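Local coordinates for protein vaginolysin (Gardnerella vaginalis, PDB 5IMY) that probably binds cholesterol in host membranes and lyses host cells by forming pores, as cholesterol-dependent cytolysins do, at residues S119-G124 against Y218-V223; A201-E206 against I370-S375; F214-Y219 against Y261-Y266; V391-I396 against G420-A425. All coordinates share one frame; numbering follows the deposited sequence.

Contact 1 of 4, residues S119-G124 against Y218-V223; sequences SVDLPG and YYTVSV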
# COMPACT_ATOMS: atom_id res chain seq x y z
N SER A 119 -49.21 -22.05 7.79
CA SER A 119 -49.77 -20.82 7.28
C SER A 119 -48.93 -20.31 6.12
O SER A 119 -47.71 -20.51 6.09
CB SER A 119 -49.86 -19.73 8.35
OG SER A 119 -50.15 -18.49 7.74
N VAL A 120 -49.59 -19.65 5.18
CA VAL A 120 -48.95 -19.07 4.01
C VAL A 120 -49.25 -17.58 4.00
O VAL A 120 -50.37 -17.15 4.28
CB VAL A 120 -49.43 -19.74 2.71
CG1 VAL A 120 -50.91 -19.48 2.47
CG2 VAL A 120 -48.59 -19.29 1.53
N ASP A 121 -48.23 -16.78 3.67
CA ASP A 121 -48.31 -15.32 3.77
C ASP A 121 -48.72 -14.67 2.46
O ASP A 121 -48.18 -13.62 2.09
CB ASP A 121 -46.97 -14.78 4.25
CG ASP A 121 -45.85 -15.03 3.26
OD1 ASP A 121 -46.04 -15.85 2.33
OD2 ASP A 121 -44.77 -14.41 3.41
N LEU A 122 -49.69 -15.24 1.75
CA LEU A 122 -50.10 -14.69 0.46
C LEU A 122 -51.13 -13.59 0.65
O LEU A 122 -51.99 -13.68 1.53
CB LEU A 122 -50.68 -15.79 -0.43
CG LEU A 122 -49.65 -16.75 -1.02
CD1 LEU A 122 -50.32 -17.98 -1.61
CD2 LEU A 122 -48.82 -16.04 -2.09
N PRO A 123 -51.09 -12.53 -0.17
CA PRO A 123 -52.05 -11.44 -0.00
C PRO A 123 -53.46 -11.87 -0.40
O PRO A 123 -53.65 -12.76 -1.22
CB PRO A 123 -51.52 -10.35 -0.94
CG PRO A 123 -50.83 -11.10 -2.01
CD PRO A 123 -50.24 -12.33 -1.35
N GLY A 124 -54.44 -11.20 0.20
CA GLY A 124 -55.81 -11.64 0.12
C GLY A 124 -56.18 -12.37 1.39
O GLY A 124 -55.72 -12.00 2.48
N TYR A 218 -41.54 -15.77 -3.55
CA TYR A 218 -42.92 -15.36 -3.78
C TYR A 218 -43.74 -15.39 -2.50
O TYR A 218 -44.50 -14.46 -2.22
CB TYR A 218 -43.57 -16.27 -4.83
CG TYR A 218 -42.86 -16.26 -6.16
CD1 TYR A 218 -42.50 -15.08 -6.79
CD2 TYR A 218 -42.55 -17.46 -6.80
CE1 TYR A 218 -41.85 -15.08 -8.01
CE2 TYR A 218 -41.90 -17.47 -8.01
CZ TYR A 218 -41.55 -16.28 -8.62
OH TYR A 218 -40.91 -16.31 -9.83
N TYR A 219 -43.59 -16.45 -1.71
CA TYR A 219 -44.34 -16.60 -0.48
C TYR A 219 -43.61 -17.57 0.44
O TYR A 219 -42.71 -18.30 0.01
CB TYR A 219 -45.77 -17.10 -0.75
CG TYR A 219 -45.84 -18.35 -1.59
CD1 TYR A 219 -45.71 -19.61 -1.01
CD2 TYR A 219 -46.03 -18.29 -2.96
CE1 TYR A 219 -45.77 -20.76 -1.77
CE2 TYR A 219 -46.10 -19.43 -3.73
CZ TYR A 219 -45.96 -20.66 -3.13
OH TYR A 219 -46.02 -21.81 -3.90
N THR A 220 -44.01 -17.56 1.71
CA THR A 220 -43.39 -18.37 2.74
C THR A 220 -44.46 -19.17 3.46
O THR A 220 -45.49 -18.62 3.85
CB THR A 220 -42.62 -17.49 3.73
OG1 THR A 220 -41.52 -16.86 3.07
CG2 THR A 220 -42.10 -18.31 4.91
N VAL A 221 -44.21 -20.47 3.62
CA VAL A 221 -45.07 -21.34 4.41
C VAL A 221 -44.45 -21.47 5.79
O VAL A 221 -43.30 -21.92 5.92
CB VAL A 221 -45.25 -22.72 3.75
CG1 VAL A 221 -46.13 -23.62 4.61
CG2 VAL A 221 -45.84 -22.56 2.35
N SER A 222 -45.20 -21.09 6.82
CA SER A 222 -44.68 -21.00 8.17
C SER A 222 -45.46 -21.92 9.10
O SER A 222 -46.60 -22.30 8.82
CB SER A 222 -44.74 -19.56 8.69
OG SER A 222 -44.50 -19.51 10.08
N VAL A 223 -44.83 -22.25 10.22
CA VAL A 223 -45.42 -23.09 11.25
C VAL A 223 -45.90 -22.21 12.39
O VAL A 223 -45.26 -21.21 12.74
CB VAL A 223 -44.40 -24.14 11.75
CG1 VAL A 223 -44.85 -24.77 13.06
CG2 VAL A 223 -44.18 -25.21 10.69
O HOH W 1 -42.44 -14.42 2.35
O HOH W 2 -46.50 -13.41 0.06

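Contact 2 of 4, residues A201-E206 against I370-S375; sequences AVHKGE and IETKVS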
# COMPACT_ATOMS: atom_id res chain seq x y z
N ALA A 201 -6.98 -19.49 -12.51
CA ALA A 201 -7.00 -18.29 -13.33
C ALA A 201 -7.16 -17.03 -12.48
O ALA A 201 -6.59 -15.98 -12.82
CB ALA A 201 -8.12 -18.37 -14.36
N VAL A 202 -7.91 -17.11 -11.39
CA VAL A 202 -8.11 -15.94 -10.53
C VAL A 202 -6.81 -15.58 -9.83
O VAL A 202 -6.41 -14.41 -9.80
CB VAL A 202 -9.24 -16.20 -9.52
CG1 VAL A 202 -9.45 -14.98 -8.63
CG2 VAL A 202 -10.53 -16.56 -10.24
N HIS A 203 -6.14 -16.57 -9.25
CA HIS A 203 -4.95 -16.31 -8.46
C HIS A 203 -3.75 -15.95 -9.33
O HIS A 203 -2.79 -15.37 -8.82
CB HIS A 203 -4.64 -17.53 -7.59
CG HIS A 203 -5.70 -17.83 -6.58
ND1 HIS A 203 -5.79 -17.15 -5.38
CD2 HIS A 203 -6.71 -18.74 -6.58
CE1 HIS A 203 -6.81 -17.63 -4.68
NE2 HIS A 203 -7.38 -18.59 -5.39
N LYS A 204 -3.78 -16.29 -10.62
CA LYS A 204 -2.76 -15.82 -11.56
C LYS A 204 -3.05 -14.44 -12.10
O LYS A 204 -2.27 -13.93 -12.91
CB LYS A 204 -2.63 -16.80 -12.73
CG LYS A 204 -1.88 -18.07 -12.40
CD LYS A 204 -2.12 -19.14 -13.46
CE LYS A 204 -1.35 -20.41 -13.15
NZ LYS A 204 0.12 -20.17 -13.06
N GLY A 205 -4.14 -13.81 -11.67
CA GLY A 205 -4.53 -12.53 -12.23
C GLY A 205 -5.07 -12.60 -13.64
O GLY A 205 -5.27 -11.56 -14.27
N GLU A 206 -5.30 -13.81 -14.17
CA GLU A 206 -5.89 -13.93 -15.50
C GLU A 206 -7.35 -13.49 -15.50
O GLU A 206 -7.82 -12.91 -16.48
CB GLU A 206 -5.77 -15.37 -16.00
CG GLU A 206 -4.34 -15.82 -16.28
CD GLU A 206 -4.28 -17.19 -16.92
OE1 GLU A 206 -5.36 -17.80 -17.14
OE2 GLU A 206 -3.16 -17.67 -17.21
N ILE A 370 -6.59 -17.92 0.94
CA ILE A 370 -5.70 -16.92 0.38
C ILE A 370 -6.46 -16.20 -0.72
O ILE A 370 -6.89 -16.82 -1.70
CB ILE A 370 -4.41 -17.56 -0.16
CG1 ILE A 370 -3.45 -17.88 0.99
CG2 ILE A 370 -3.72 -16.67 -1.19
CD1 ILE A 370 -3.17 -19.35 1.17
N GLU A 371 -6.64 -14.89 -0.56
CA GLU A 371 -7.27 -14.08 -1.60
C GLU A 371 -6.20 -13.44 -2.48
O GLU A 371 -5.17 -12.97 -1.99
CB GLU A 371 -8.16 -12.99 -1.01
CG GLU A 371 -8.94 -12.24 -2.08
CD GLU A 371 -9.80 -11.12 -1.53
OE1 GLU A 371 -10.97 -11.38 -1.18
OE2 GLU A 371 -9.30 -9.98 -1.44
N THR A 372 -6.46 -13.43 -3.78
CA THR A 372 -5.62 -12.73 -4.75
C THR A 372 -6.37 -11.51 -5.26
O THR A 372 -7.54 -11.60 -5.64
CB THR A 372 -5.26 -13.63 -5.93
OG1 THR A 372 -4.52 -14.75 -5.44
CG2 THR A 372 -4.41 -12.88 -6.94
N LYS A 373 -5.69 -10.37 -5.26
CA LYS A 373 -6.17 -9.16 -5.89
C LYS A 373 -5.26 -8.82 -7.06
O LYS A 373 -4.14 -9.31 -7.17
CB LYS A 373 -6.23 -8.00 -4.90
CG LYS A 373 -7.48 -7.98 -4.04
CD LYS A 373 -7.46 -6.78 -3.11
CE LYS A 373 -8.50 -6.91 -2.01
NZ LYS A 373 -7.85 -7.20 -0.71
N VAL A 374 -5.77 -7.96 -7.94
CA VAL A 374 -5.06 -7.62 -9.17
C VAL A 374 -5.26 -6.14 -9.47
O VAL A 374 -6.33 -5.58 -9.22
CB VAL A 374 -5.55 -8.49 -10.35
CG1 VAL A 374 -6.97 -8.10 -10.77
CG2 VAL A 374 -4.58 -8.39 -11.52
N SER A 375 -4.21 -5.51 -9.99
CA SER A 375 -4.27 -4.12 -10.41
C SER A 375 -3.30 -3.94 -11.57
O SER A 375 -2.33 -4.70 -11.72
CB SER A 375 -3.92 -3.16 -9.27
OG SER A 375 -4.24 -1.82 -9.61

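Contact 3 of 4, residues F214-Y219 against Y261-Y266; sequences FKQTYY and YGRSMY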
# COMPACT_ATOMS: atom_id res chain seq x y z
N PHE A 214 -28.88 -15.74 -6.08
CA PHE A 214 -30.10 -14.95 -6.15
C PHE A 214 -31.27 -15.79 -5.67
O PHE A 214 -31.48 -16.90 -6.15
CB PHE A 214 -30.37 -14.45 -7.57
CG PHE A 214 -29.47 -13.34 -8.00
CD1 PHE A 214 -29.72 -12.03 -7.63
CD2 PHE A 214 -28.36 -13.59 -8.79
CE1 PHE A 214 -28.90 -11.00 -8.03
CE2 PHE A 214 -27.53 -12.57 -9.20
CZ PHE A 214 -27.80 -11.27 -8.82
N LYS A 215 -32.03 -15.25 -4.72
CA LYS A 215 -33.23 -15.90 -4.20
C LYS A 215 -34.41 -14.96 -4.38
O LYS A 215 -34.43 -13.86 -3.82
CB LYS A 215 -33.06 -16.27 -2.72
CG LYS A 215 -32.42 -17.62 -2.51
CD LYS A 215 -32.07 -17.86 -1.05
CE LYS A 215 -31.49 -19.24 -0.85
NZ LYS A 215 -30.84 -19.40 0.48
N GLN A 216 -35.39 -15.40 -5.16
CA GLN A 216 -36.64 -14.67 -5.37
C GLN A 216 -37.75 -15.43 -4.65
O GLN A 216 -38.13 -16.53 -5.07
CB GLN A 216 -36.94 -14.51 -6.86
CG GLN A 216 -35.75 -14.03 -7.67
CD GLN A 216 -36.13 -13.60 -9.07
OE1 GLN A 216 -36.06 -14.39 -10.01
NE2 GLN A 216 -36.54 -12.35 -9.22
N THR A 217 -38.25 -14.85 -3.56
CA THR A 217 -39.27 -15.49 -2.74
C THR A 217 -40.63 -14.91 -3.09
O THR A 217 -40.86 -13.71 -2.93
CB THR A 217 -38.97 -15.29 -1.25
OG1 THR A 217 -37.69 -15.86 -0.94
CG2 THR A 217 -40.04 -15.96 -0.39
N TYR A 218 -41.54 -15.77 -3.55
CA TYR A 218 -42.92 -15.36 -3.78
C TYR A 218 -43.74 -15.39 -2.50
O TYR A 218 -44.50 -14.46 -2.22
CB TYR A 218 -43.57 -16.27 -4.83
CG TYR A 218 -42.86 -16.26 -6.16
CD1 TYR A 218 -42.50 -15.08 -6.79
CD2 TYR A 218 -42.55 -17.46 -6.80
CE1 TYR A 218 -41.85 -15.08 -8.01
CE2 TYR A 218 -41.90 -17.47 -8.01
CZ TYR A 218 -41.55 -16.28 -8.62
OH TYR A 218 -40.91 -16.31 -9.83
N TYR A 219 -43.59 -16.45 -1.71
CA TYR A 219 -44.34 -16.60 -0.48
C TYR A 219 -43.61 -17.57 0.44
O TYR A 219 -42.71 -18.30 0.01
CB TYR A 219 -45.77 -17.10 -0.75
CG TYR A 219 -45.84 -18.35 -1.59
CD1 TYR A 219 -45.71 -19.61 -1.01
CD2 TYR A 219 -46.03 -18.29 -2.96
CE1 TYR A 219 -45.77 -20.76 -1.77
CE2 TYR A 219 -46.10 -19.43 -3.73
CZ TYR A 219 -45.96 -20.66 -3.13
OH TYR A 219 -46.02 -21.81 -3.90
N TYR A 261 -40.67 -20.22 -0.74
CA TYR A 261 -40.95 -20.77 -2.06
C TYR A 261 -40.72 -19.70 -3.11
O TYR A 261 -41.06 -18.53 -2.91
CB TYR A 261 -42.39 -21.29 -2.15
CG TYR A 261 -42.63 -22.54 -1.33
CD1 TYR A 261 -42.67 -23.79 -1.94
CD2 TYR A 261 -42.82 -22.47 0.04
CE1 TYR A 261 -42.89 -24.94 -1.20
CE2 TYR A 261 -43.04 -23.61 0.79
CZ TYR A 261 -43.08 -24.84 0.16
OH TYR A 261 -43.30 -25.98 0.90
N GLY A 262 -40.14 -20.11 -4.23
CA GLY A 262 -39.92 -19.18 -5.33
C GLY A 262 -38.91 -19.66 -6.34
O GLY A 262 -39.02 -20.76 -6.88
N ARG A 263 -37.91 -18.82 -6.62
CA ARG A 263 -36.97 -19.05 -7.70
C ARG A 263 -35.56 -18.77 -7.20
O ARG A 263 -35.32 -17.72 -6.59
CB ARG A 263 -37.30 -18.17 -8.91
CG ARG A 263 -36.77 -18.66 -10.24
CD ARG A 263 -37.59 -18.06 -11.37
NE ARG A 263 -36.87 -18.08 -12.65
CZ ARG A 263 -36.03 -17.12 -13.05
NH1 ARG A 263 -35.80 -16.06 -12.28
NH2 ARG A 263 -35.43 -17.23 -14.23
N SER A 264 -34.64 -19.69 -7.45
CA SER A 264 -33.27 -19.59 -6.96
C SER A 264 -32.30 -19.91 -8.09
O SER A 264 -32.55 -20.81 -8.90
CB SER A 264 -33.04 -20.56 -5.79
OG SER A 264 -31.66 -20.67 -5.49
N MET A 265 -31.20 -19.16 -8.14
CA MET A 265 -30.18 -19.41 -9.16
C MET A 265 -28.83 -18.91 -8.67
O MET A 265 -28.75 -18.01 -7.83
CB MET A 265 -30.54 -18.73 -10.49
CG MET A 265 -30.66 -17.22 -10.41
SD MET A 265 -30.84 -16.48 -12.04
CE MET A 265 -30.72 -14.75 -11.62
N TYR A 266 -27.78 -19.51 -9.22
CA TYR A 266 -26.40 -19.09 -8.98
C TYR A 266 -25.84 -18.46 -10.24
O TYR A 266 -26.05 -18.97 -11.34
CB TYR A 266 -25.54 -20.28 -8.56
CG TYR A 266 -25.63 -20.63 -7.09
CD1 TYR A 266 -24.74 -20.07 -6.18
CD2 TYR A 266 -26.59 -21.50 -6.62
CE1 TYR A 266 -24.82 -20.38 -4.84
CE2 TYR A 266 -26.68 -21.82 -5.28
CZ TYR A 266 -25.79 -21.25 -4.39
OH TYR A 266 -25.86 -21.56 -3.05

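Contact 4 of 4, residues V391-I396 against G420-A425; sequences VARYYI and GKYRTA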
# COMPACT_ATOMS: atom_id res chain seq x y z
N VAL A 391 12.92 30.34 -30.14
CA VAL A 391 13.44 29.37 -29.18
C VAL A 391 12.34 29.03 -28.18
O VAL A 391 11.55 29.90 -27.79
CB VAL A 391 14.69 29.92 -28.47
CG1 VAL A 391 15.28 28.87 -27.55
CG2 VAL A 391 15.72 30.38 -29.50
N ALA A 392 12.29 27.77 -27.77
CA ALA A 392 11.31 27.30 -26.81
C ALA A 392 11.99 26.45 -25.75
O ALA A 392 13.07 25.90 -25.97
CB ALA A 392 10.19 26.49 -27.49
N ARG A 393 11.34 26.36 -24.60
CA ARG A 393 11.75 25.48 -23.52
C ARG A 393 10.54 24.68 -23.07
O ARG A 393 9.41 24.93 -23.49
CB ARG A 393 12.35 26.27 -22.34
CG ARG A 393 13.68 26.91 -22.66
CD ARG A 393 14.35 27.47 -21.42
NE ARG A 393 13.76 28.73 -20.98
CZ ARG A 393 14.19 29.42 -19.93
NH1 ARG A 393 15.21 28.98 -19.21
NH2 ARG A 393 13.59 30.56 -19.61
N TYR A 394 10.77 23.68 -22.22
CA TYR A 394 9.68 22.89 -21.67
C TYR A 394 9.85 22.79 -20.16
O TYR A 394 10.96 22.74 -19.64
CB TYR A 394 9.62 21.49 -22.29
CG TYR A 394 9.11 21.46 -23.72
CD1 TYR A 394 7.75 21.56 -23.99
CD2 TYR A 394 9.99 21.34 -24.79
CE1 TYR A 394 7.28 21.53 -25.30
CE2 TYR A 394 9.52 21.31 -26.09
CZ TYR A 394 8.17 21.41 -26.34
OH TYR A 394 7.71 21.38 -27.64
N TYR A 395 8.72 22.78 -19.46
CA TYR A 395 8.68 22.58 -18.01
C TYR A 395 7.58 21.58 -17.72
O TYR A 395 6.39 21.92 -17.75
CB TYR A 395 8.47 23.89 -17.27
CG TYR A 395 9.61 24.87 -17.44
CD1 TYR A 395 10.74 24.80 -16.64
CD2 TYR A 395 9.55 25.86 -18.41
CE1 TYR A 395 11.78 25.69 -16.80
CE2 TYR A 395 10.59 26.76 -18.57
CZ TYR A 395 11.70 26.67 -17.77
OH TYR A 395 12.74 27.56 -17.93
N ILE A 396 7.97 20.33 -17.44
CA ILE A 396 7.03 19.23 -17.28
C ILE A 396 7.31 18.57 -15.93
O ILE A 396 8.45 18.16 -15.66
CB ILE A 396 7.14 18.21 -18.42
CG1 ILE A 396 6.73 18.87 -19.74
CG2 ILE A 396 6.29 16.97 -18.14
CD1 ILE A 396 6.98 18.02 -20.97
N GLY A 420 14.29 22.74 -18.74
CA GLY A 420 14.60 24.10 -19.14
C GLY A 420 15.69 24.22 -20.20
O GLY A 420 16.54 25.11 -20.12
N LYS A 421 15.67 23.34 -21.19
CA LYS A 421 16.65 23.34 -22.26
C LYS A 421 16.13 24.08 -23.48
O LYS A 421 14.93 24.04 -23.78
CB LYS A 421 17.02 21.91 -22.66
CG LYS A 421 17.96 21.21 -21.69
CD LYS A 421 18.03 19.73 -21.98
CE LYS A 421 19.02 19.02 -21.06
NZ LYS A 421 19.09 17.56 -21.36
N TYR A 422 17.03 24.76 -24.17
CA TYR A 422 16.66 25.50 -25.37
C TYR A 422 16.31 24.54 -26.50
O TYR A 422 17.10 23.65 -26.84
CB TYR A 422 17.80 26.43 -25.80
CG TYR A 422 18.05 27.56 -24.83
CD1 TYR A 422 17.08 28.52 -24.58
CD2 TYR A 422 19.27 27.68 -24.17
CE1 TYR A 422 17.30 29.56 -23.70
CE2 TYR A 422 19.50 28.72 -23.28
CZ TYR A 422 18.52 29.66 -23.05
OH TYR A 422 18.74 30.69 -22.18
N ARG A 423 15.13 24.72 -27.08
CA ARG A 423 14.66 23.93 -28.21
C ARG A 423 14.55 24.84 -29.42
O ARG A 423 13.87 25.87 -29.37
CB ARG A 423 13.30 23.29 -27.89
CG ARG A 423 13.24 22.59 -26.55
CD ARG A 423 14.17 21.38 -26.49
NE ARG A 423 14.20 20.78 -25.17
CZ ARG A 423 15.02 19.80 -24.81
NH1 ARG A 423 15.90 19.31 -25.67
NH2 ARG A 423 14.97 19.31 -23.57
N THR A 424 15.23 24.47 -30.51
CA THR A 424 15.36 25.33 -31.67
C THR A 424 14.82 24.65 -32.92
O THR A 424 14.59 23.44 -32.95
CB THR A 424 16.82 25.73 -31.90
OG1 THR A 424 16.93 26.53 -33.09
CG2 THR A 424 17.71 24.49 -32.03
N ALA A 425 14.63 25.46 -33.97
CA ALA A 425 14.20 24.99 -35.28
C ALA A 425 13.07 23.98 -35.16
O ALA A 425 11.99 24.31 -34.67
CB ALA A 425 15.39 24.41 -36.05

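Contact 1 of 4, residues S119-G124 against Y218-V223
Ser-119 and Ser-222 form an antiparallel hydrogen-bonded pair, and Val-120 and Val-221 form the non-hydrogen-bonded pair beside it. Ser-119 N lies 2.8 Å from Ser-222 O. Ser-222 N lies 2.7 Å from Ser-119 O in a nearly straight bond. The ladder then frays, since Asp-121 N makes just a weak bond to Thr-220 O. The side chain of Asp-121 takes over. Its CG sits between the backbone N and the carbonyl carbon (chi1 64°), which turns the carboxylate back to the opposite backbone. Thr-220 N meets Asp-121 OD1 at 2.7 Å with an N-H...O angle of 175°. The donor comes from above the carboxylate plane, 36° out of it. The second oxygen is held through a water, which is 2.6 Å from Asp-121 OD2. The same water lies 2.7 Å from Thr-220 OG1. Both carboxylate oxygens are thus tied to one residue, and this limits rotation of the group. The pairing joins strand 116-120 to strand 208-223 in the large antiparallel sheet of the cytolysin. The contact covers the point where strand 116-120 gives way to a loop. Val-120, Val-221 and Tyr-219 face helix 139-158, where Leu-149, Val-146 and Val-150 pack against them. Within this layer Val-120 CG2 touches Tyr-219 CD1 at 3.9 Å. Leu-122 approaches the root of the same tyrosine, with its CD2 3.5 Å from Tyr-219 CB, and also packs on Trp-153 of the helix.

Contact 2 of 4, residues A201-E206 against I370-S375
The imidazole of His-203 meets the segment 370-375 with its edge. Its ND1 is hydrogen-bonded to Thr-372 OG1 at 2.7 Å, and either atom could be the donor. The angle of this bond is 146°, so it is somewhat bent. Along the same rim, in the ring plane, His-203 CE1 lies 3.1 Å from Ile-370 O. The ring reaches this place because CG is anti to the carbonyl carbon (chi1 -64°). Its NE2 is hydrogen-bonded to Gln-175 O, so both ring nitrogens have partners and the ring is fixed in rotation. Gln-175 also binds Thr-372 N through its OE1, so it holds both residues of the central pair. The methyl branch of Thr-372 faces the helix end, with CG2 3.5 Å from His-203 O. Helix 199-203 finishes here in a Schellman motif. Gly-205 has positive phi (72°), and its N is bonded to Val-202 O at 3.0 Å. A weak bond runs from Glu-206 N to Ala-201 O. The bare CA of Gly-205 lets the chain pass close to the strand, with Val-374 CG2 4.2 Å from Gly-205 CA. In related cytolysins the short helices before strand 208-223 unfurl into a transmembrane hairpin. This contact probably parts in the same way when the pore forms. Strand 363-389 is the long strand that runs on toward the C-terminal domain. Strand 62-76 pairs with it beside the contact, and Lys-373 packs on Glu-404 of the second subunit.

Contact 3 of 4, residues F214-Y219 against Y261-Y266
Phe-214 with Met-265 and Gln-216 with Arg-263 are hydrogen-bonded pairs of two antiparallel strands, whose axes approach to 4.8 Å. Lys-215 and Ser-264 form the non-hydrogen-bonded pair between them. Beyond Thr-217 the register shifts by one. Tyr-218 N binds Tyr-261 O at 2.9 Å, and Tyr-219 N makes a weak bond to the same oxygen. This is a classic beta bulge, placed where both chains turn a corner. Gly-262 takes up the bend opposite, at backbone angles that few other residues tolerate. The ring of Tyr-218 lies by it, with CD2 3.5 Å from Gly-262 CA. Tyr-219 and Tyr-261 have rings near parallel but slid apart, with Tyr-219 CE1 3.4 Å from Tyr-261 CB. On the Phe-214 face, Gln-216 and Arg-263 run side by side. Gln-216 OE1 meets the guanidinium edge in its plane, 2.8 Å from Arg-263 NH1, but the bond is weak because of its angle. Arg-263 NH1 also binds Leu-332 O of helix 326-335, and Gln-216 NE2 makes a weak bond to Ile-333 O. Farther along, Met-265 has CG tucked between its own N and C (chi1 61°) and then runs extended, which carries CE to 3.9 Å from Phe-214 CD2. Strands 208-223 and 263-271, flanked by 166-173 and 305-311, are consistent with the bent central sheet of the cytolysin pore-forming domain.

Contact 4 of 4, residues V391-I396 against G420-A425
Val-391 and Tyr-422 meet because the valine CG1 points opposite its own backbone N (chi1 -176°). That methyl lies 3.5 Å from Tyr-422 CD1. Arg-423 is bent at chi2 (-66°), which lays its methylene part by the ring of Tyr-394. Arg-423 CG is 3.9 Å from Tyr-394 CD2, and the two side chains cross at about a right angle. The guanidinium carries on to Gly-418 O through NH2, and Lys-421 CB covers part of one of its faces. The chain of Arg-393 runs along the opposite backbone, with Arg-393 CG 3.3 Å from Lys-421 O. Its guanidinium has Tyr-395 OH over the centre of one face, and it makes a cation-pi contact with Trp-455. The backbones are joined by a single antiparallel bridge. Ala-392 N binds Arg-423 O at 2.9 Å, and Arg-423 N binds Ala-392 O at 2.6 Å. The C-terminal beta sandwich contains all of this. Trp-455 belongs to the stretch matching the tryptophan-rich undecapeptide, which in related cytolysins acts at the membrane. Tyr-395 packs on an acidic side chain from the chain of another protein. Segment 391-396 leads into strand 395-403. The other segment, 420-425, lies in the loop between strands 409-415 and 426-433. Ala-392 and Tyr-394 pack on strand 363-389, at Leu-384 and His-386.

Contacts 1 and 3 share strand 208-223 and touch, with centres 14 Å apart. Contact 3 runs up to and across the corner at Tyr-218, and contact 1 lies beyond it. Contact 3 is buried and relies on a backbone ladder broken by one bulge. Contact 1 is partly buried, and at a strand end it adds a carboxylate-to-backbone bond and a water bridge between side chains. Contact 2 is also buried, but joins a helix end to a strand through one histidine edge. Contact 4, about 79 Å from contact 1 between centres, is a partly buried loop contact of the C-terminal sandwich, rich in arginine and tyrosine. Strand 363-389 serves contact 2 and also packs behind contact 4.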